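Pectate lyase (PDB 5AMV) cleaves the alpha-1,4-linked galacturonan chains of pectate by calcium-dependent elimination, leaving oligosaccharides with unsaturated non-reducing ends. Local coordinates at residues K218-N230 and Y242-S254. Residues are numbered along the deposited sequence; the frame is centred on the assembly and turned at random. Where two conformers were deposited one is given.
Sequences KYQHHDGQTDASN and YHDHDKSSIFGSS. With CA (calcium ion), chain C.
With CG of Gln225 beside its backbone N (chi1 -60°) and the chain extended beyond it, and with the His245 ring swung anti to its own N (chi1 179°), amide and imidazole lie stacked, their planes 3° apart. Here two neighbouring coils of the parallel beta-helix of polysaccharide lyase family 1 meet through a buried stack and hydrogen bonds. CG of Gln225 sits over one face of the imidazole, 3.4 Å from its centroid. Beyond it, OE1 of Gln225 takes a hydrogen bond from OG of Ser248 in the carbonyl plane, on a lone pair, at 2.9 Å. Replacing Gln225 by an alanine would probably leave Ser248 OG without this acceptor and take away the cover over this His245 face. The ring is further fixed by a bond from ND1 to Asp203. Next in the chain, OG1 of Thr226 reaches the edge of the Tyr242 ring, 2.8 Å from its OH, and also bonds OG of Ser249. Ser248 O, on the next coil, accepts from the backbone N atoms of both Gln225 and Thr226. Beyond these residues the strands run side by side, Ala228 bridging Phe251. Asp227 links this scaffold to the calcium site: its OD2 binds calcium at 2.3 Å, and Asp223 and Asp184 join it there with three waters. OD1 of Asp227 accepts a hydrogen bond from the backbone N of Ile250 at 2.9 Å, from above the carboxylate plane, while CG2 of Ile250 lies 3.3 Å from Asp227 CG.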
loop_
_atom_site.group_PDB
_atom_site.type_symbol
_atom_site.label_atom_id
_atom_site.label_comp_id
_atom_site.label_asym_id
_atom_site.label_seq_id
_atom_site.Cartn_x
_atom_site.Cartn_y
_atom_site.Cartn_z
ATOM N N LYS A 218 -13.447 -3.461 -15.157
ATOM C CA LYS A 218 -12.067 -3.986 -15.173
ATOM C C LYS A 218 -11.998 -5.227 -14.308
ATOM O O LYS A 218 -12.387 -5.156 -13.149
ATOM C CB LYS A 218 -11.086 -2.941 -14.588
ATOM C CG LYS A 218 -9.586 -3.295 -14.749
ATOM C CD LYS A 218 -8.674 -2.570 -13.715
ATOM C CE LYS A 218 -7.961 -1.295 -14.227
ATOM N NZ LYS A 218 -6.870 -0.716 -13.267
ATOM N N TYR A 219 -11.468 -6.310 -14.849
ATOM C CA TYR A 219 -11.239 -7.530 -14.069
ATOM C C TYR A 219 -9.914 -7.332 -13.306
ATOM O O TYR A 219 -8.842 -7.728 -13.775
ATOM C CB TYR A 219 -11.221 -8.694 -15.005
ATOM C CG TYR A 219 -11.203 -10.066 -14.348
ATOM C CD1 TYR A 219 -12.201 -10.433 -13.439
ATOM C CD2 TYR A 219 -10.260 -11.018 -14.749
ATOM C CE1 TYR A 219 -12.210 -11.724 -12.869
ATOM C CE2 TYR A 219 -10.248 -12.292 -14.206
ATOM C CZ TYR A 219 -11.210 -12.641 -13.268
ATOM O OH TYR A 219 -11.167 -13.920 -12.770
ATOM N N GLN A 220 -10.052 -6.743 -12.121
ATOM C CA GLN A 220 -8.910 -6.234 -11.365
ATOM C C GLN A 220 -8.193 -7.321 -10.562
ATOM O O GLN A 220 -8.778 -7.911 -9.669
ATOM C CB GLN A 220 -9.351 -5.093 -10.458
ATOM C CG GLN A 220 -8.226 -4.494 -9.626
ATOM C CD GLN A 220 -7.085 -3.900 -10.474
ATOM O OE1 GLN A 220 -6.028 -4.492 -10.652
ATOM N NE2 GLN A 220 -7.328 -2.717 -11.007
ATOM N N HIS A 221 -6.911 -7.542 -10.883
ATOM C CA HIS A 221 -6.087 -8.557 -10.199
ATOM C C HIS A 221 -5.258 -8.005 -9.052
ATOM O O HIS A 221 -4.658 -8.782 -8.293
ATOM C CB HIS A 221 -5.134 -9.221 -11.196
ATOM C CG HIS A 221 -5.835 -9.987 -12.266
ATOM N ND1 HIS A 221 -6.378 -11.232 -12.036
ATOM C CD2 HIS A 221 -6.079 -9.701 -13.575
ATOM C CE1 HIS A 221 -6.946 -11.678 -13.146
ATOM N NE2 HIS A 221 -6.785 -10.765 -14.098
ATOM N N HIS A 222 -5.125 -6.680 -8.983
ATOM C CA HIS A 222 -4.387 -6.068 -7.866
ATOM C C HIS A 222 -5.277 -5.284 -6.948
ATOM O O HIS A 222 -6.346 -4.812 -7.358
ATOM C CB HIS A 222 -3.372 -5.063 -8.437
ATOM C CG HIS A 222 -2.382 -5.693 -9.352
ATOM N ND1 HIS A 222 -2.339 -5.420 -10.698
ATOM C CD2 HIS A 222 -1.419 -6.615 -9.122
ATOM C CE1 HIS A 222 -1.376 -6.132 -11.259
ATOM N NE2 HIS A 222 -0.793 -6.851 -10.321
ATOM N N ASP A 223 -4.818 -5.069 -5.728
ATOM C CA ASP A 223 -5.461 -4.175 -4.784
ATOM C C ASP A 223 -4.505 -3.005 -4.454
ATOM O O ASP A 223 -4.077 -2.270 -5.322
ATOM C CB ASP A 223 -5.841 -4.978 -3.535
ATOM C CG ASP A 223 -7.010 -4.356 -2.770
ATOM O OD1 ASP A 223 -8.013 -3.969 -3.406
ATOM O OD2 ASP A 223 -6.928 -4.267 -1.530
ATOM N N GLY A 224 -4.174 -2.873 -3.174
ATOM C CA GLY A 224 -3.251 -1.791 -2.714
ATOM C C GLY A 224 -1.758 -2.109 -2.755
ATOM O O GLY A 224 -1.353 -3.219 -3.114
ATOM N N GLN A 225 -0.948 -1.092 -2.447
ATOM C CA GLN A 225 0.501 -1.216 -2.340
ATOM C C GLN A 225 0.853 -1.239 -0.854
ATOM O O GLN A 225 1.390 -2.231 -0.370
ATOM C CB GLN A 225 1.182 -0.049 -3.081
ATOM C CG GLN A 225 0.765 -0.113 -4.544
ATOM C CD GLN A 225 1.505 0.917 -5.364
ATOM O OE1 GLN A 225 1.301 2.099 -5.222
ATOM N NE2 GLN A 225 2.391 0.436 -6.232
ATOM N N THR A 226 0.544 -0.165 -0.153
ATOM C CA THR A 226 0.752 -0.078 1.291
ATOM C C THR A 226 -0.561 0.454 1.898
ATOM O O THR A 226 -0.813 1.659 1.886
ATOM C CB THR A 226 1.952 0.839 1.657
ATOM O OG1 THR A 226 1.790 2.134 1.024
ATOM C CG2 THR A 226 3.290 0.241 1.168
ATOM N N ASP A 227 -1.365 -0.455 2.423
ATOM C CA ASP A 227 -2.681 -0.085 2.976
ATOM C C ASP A 227 -2.656 -0.205 4.496
ATOM O O ASP A 227 -1.846 -0.963 5.087
ATOM C CB ASP A 227 -3.776 -1.012 2.412
ATOM C CG ASP A 227 -4.090 -0.740 0.949
ATOM O OD1 ASP A 227 -3.662 0.308 0.379
ATOM O OD2 ASP A 227 -4.820 -1.580 0.381
ATOM N N ALA A 228 -3.550 0.533 5.150
ATOM C CA ALA A 228 -3.662 0.504 6.618
ATOM C C ALA A 228 -5.126 0.540 7.036
ATOM O O ALA A 228 -5.867 1.346 6.553
ATOM C CB ALA A 228 -2.885 1.654 7.254
ATOM N N SER A 229 -5.523 -0.395 7.902
ATOM C CA SER A 229 -6.916 -0.560 8.313
ATOM C C SER A 229 -6.983 -1.038 9.751
ATOM O O SER A 229 -5.962 -1.348 10.376
ATOM C CB SER A 229 -7.628 -1.596 7.430
ATOM O OG SER A 229 -7.560 -1.242 6.060
ATOM N N ASN A 230 -8.204 -1.098 10.281
ATOM C CA ASN A 230 -8.492 -1.718 11.577
ATOM C C ASN A 230 -7.638 -1.233 12.760
ATOM O O ASN A 230 -7.015 -2.015 13.518
ATOM C CB ASN A 230 -8.511 -3.241 11.418
ATOM C CG ASN A 230 -9.540 -3.699 10.384
ATOM O OD1 ASN A 230 -10.594 -3.077 10.230
ATOM N ND2 ASN A 230 -9.214 -4.756 9.642
ATOM N N TYR A 242 6.539 4.325 -5.438
ATOM C CA TYR A 242 5.353 3.637 -5.929
ATOM C C TYR A 242 5.224 3.946 -7.409
ATOM O O TYR A 242 5.224 5.132 -7.813
ATOM C CB TYR A 242 4.143 4.234 -5.220
ATOM C CG TYR A 242 4.121 4.104 -3.703
ATOM C CD1 TYR A 242 4.658 5.089 -2.876
ATOM C CD2 TYR A 242 3.508 2.998 -3.104
ATOM C CE1 TYR A 242 4.597 4.961 -1.473
ATOM C CE2 TYR A 242 3.394 2.901 -1.704
ATOM C CZ TYR A 242 3.941 3.865 -0.931
ATOM O OH TYR A 242 3.878 3.859 0.441
ATOM N N HIS A 243 5.103 2.918 -8.253
ATOM C CA HIS A 243 4.977 3.195 -9.687
ATOM C C HIS A 243 4.164 2.181 -10.462
ATOM O O HIS A 243 4.169 1.002 -10.116
ATOM C CB HIS A 243 6.286 3.564 -10.390
ATOM C CG HIS A 243 7.278 2.453 -10.488
ATOM N ND1 HIS A 243 7.343 1.625 -11.589
ATOM C CD2 HIS A 243 8.304 2.087 -9.685
ATOM C CE1 HIS A 243 8.330 0.759 -11.437
ATOM N NE2 HIS A 243 8.944 1.030 -10.298
ATOM N N ASP A 244 3.445 2.678 -11.468
ATOM C CA ASP A 244 2.719 1.817 -12.446
ATOM C C ASP A 244 1.765 0.888 -11.693
ATOM O O ASP A 244 1.937 -0.345 -11.638
ATOM C CB ASP A 244 3.736 1.056 -13.323
ATOM C CG ASP A 244 4.593 2.007 -14.093
ATOM O OD1 ASP A 244 4.067 2.754 -14.950
ATOM O OD2 ASP A 244 5.786 2.091 -13.773
ATOM N N HIS A 245 0.751 1.513 -11.080
ATOM C CA HIS A 245 -0.205 0.790 -10.247
ATOM C C HIS A 245 -1.462 1.674 -10.106
ATOM O O HIS A 245 -1.369 2.906 -10.237
ATOM C CB HIS A 245 0.447 0.482 -8.869
ATOM C CG HIS A 245 -0.470 -0.232 -7.921
ATOM N ND1 HIS A 245 -0.534 -1.609 -7.823
ATOM C CD2 HIS A 245 -1.412 0.245 -7.075
ATOM C CE1 HIS A 245 -1.459 -1.946 -6.945
ATOM N NE2 HIS A 245 -2.012 -0.845 -6.474
ATOM N N ASP A 246 -2.628 1.062 -9.903
ATOM C CA ASP A 246 -3.870 1.821 -9.813
ATOM C C ASP A 246 -4.086 2.420 -8.414
ATOM O O ASP A 246 -3.800 3.590 -8.213
ATOM C CB ASP A 246 -5.002 0.903 -10.329
ATOM C CG ASP A 246 -6.374 1.584 -10.368
ATOM O OD1 ASP A 246 -6.545 2.711 -9.912
ATOM O OD2 ASP A 246 -7.309 0.875 -10.803
ATOM N N LYS A 247 -4.503 1.608 -7.431
ATOM C CA LYS A 247 -4.825 2.109 -6.076
ATOM C C LYS A 247 -3.662 1.938 -5.111
ATOM O O LYS A 247 -3.357 0.827 -4.655
ATOM C CB LYS A 247 -6.040 1.353 -5.574
ATOM C CG LYS A 247 -7.290 1.689 -6.439
ATOM C CD LYS A 247 -8.538 0.929 -5.999
ATOM C CE LYS A 247 -8.704 -0.394 -6.680
ATOM N NZ LYS A 247 -10.195 -0.699 -6.753
ATOM N N SER A 248 -2.986 3.034 -4.799
ATOM C CA SER A 248 -1.738 2.890 -4.027
ATOM C C SER A 248 -1.880 2.608 -2.542
ATOM O O SER A 248 -1.344 1.627 -2.036
ATOM C CB SER A 248 -0.911 4.150 -4.155
ATOM O OG SER A 248 0.235 4.074 -3.337
ATOM N N SER A 249 -2.547 3.515 -1.828
ATOM C CA SER A 249 -2.470 3.554 -0.382
ATOM C C SER A 249 -3.818 3.962 0.176
ATOM O O SER A 249 -4.192 5.132 0.077
ATOM C CB SER A 249 -1.397 4.567 0.069
ATOM O OG SER A 249 -0.100 4.184 -0.406
ATOM N N ILE A 250 -4.536 3.008 0.770
ATOM C CA ILE A 250 -5.821 3.342 1.411
ATOM C C ILE A 250 -5.645 3.204 2.925
ATOM O O ILE A 250 -5.275 2.106 3.437
ATOM C CB ILE A 250 -7.064 2.506 0.849
ATOM C CG1 ILE A 250 -8.357 2.914 1.594
ATOM C CG2 ILE A 250 -6.878 1.065 1.010
ATOM C CD1 ILE A 250 -9.681 2.661 0.786
ATOM N N PHE A 251 -5.974 4.277 3.637
ATOM C CA PHE A 251 -5.822 4.292 5.113
ATOM C C PHE A 251 -7.211 4.473 5.693
ATOM O O PHE A 251 -7.799 5.549 5.542
ATOM C CB PHE A 251 -4.911 5.443 5.603
ATOM C CG PHE A 251 -3.525 5.475 4.980
ATOM C CD1 PHE A 251 -2.932 4.334 4.480
ATOM C CD2 PHE A 251 -2.808 6.689 4.930
ATOM C CE1 PHE A 251 -1.653 4.379 3.947
ATOM C CE2 PHE A 251 -1.491 6.736 4.413
ATOM C CZ PHE A 251 -0.926 5.583 3.902
ATOM N N GLY A 252 -7.752 3.399 6.284
ATOM C CA GLY A 252 -9.128 3.409 6.794
ATOM C C GLY A 252 -10.011 2.801 5.736
ATOM O O GLY A 252 -10.290 3.443 4.707
ATOM N N SER A 253 -10.468 1.580 5.996
ATOM C CA SER A 253 -11.134 0.750 4.972
ATOM C C SER A 253 -12.641 0.996 4.877
ATOM O O SER A 253 -13.288 0.537 3.920
ATOM C CB SER A 253 -10.919 -0.721 5.335
ATOM O OG SER A 253 -11.535 -0.948 6.602
ATOM N N SER A 254 -13.231 1.712 5.834
ATOM C CA SER A 254 -14.702 1.857 5.842
ATOM C C SER A 254 -15.237 3.068 6.601
ATOM O O SER A 254 -14.738 3.403 7.675
ATOM C CB SER A 254 -15.308 0.576 6.450
ATOM O OG SER A 254 -16.719 0.686 6.501
HETATM CA CA CA C . -5.892 -3.652 0.562
HETATM O O HOH W 1 -4.824 -1.379 -7.841
HETATM O O HOH W 2 -4.962 0.993 -2.012
HETATM O O HOH W 3 -10.087 0.387 8.704
HETATM O O HOH W 4 -7.776 -2.261 0.447
HETATM O O HOH W 5 -6.262 -3.331 2.829
HETATM O O HOH W 6 -6.531 -5.901 0.728
#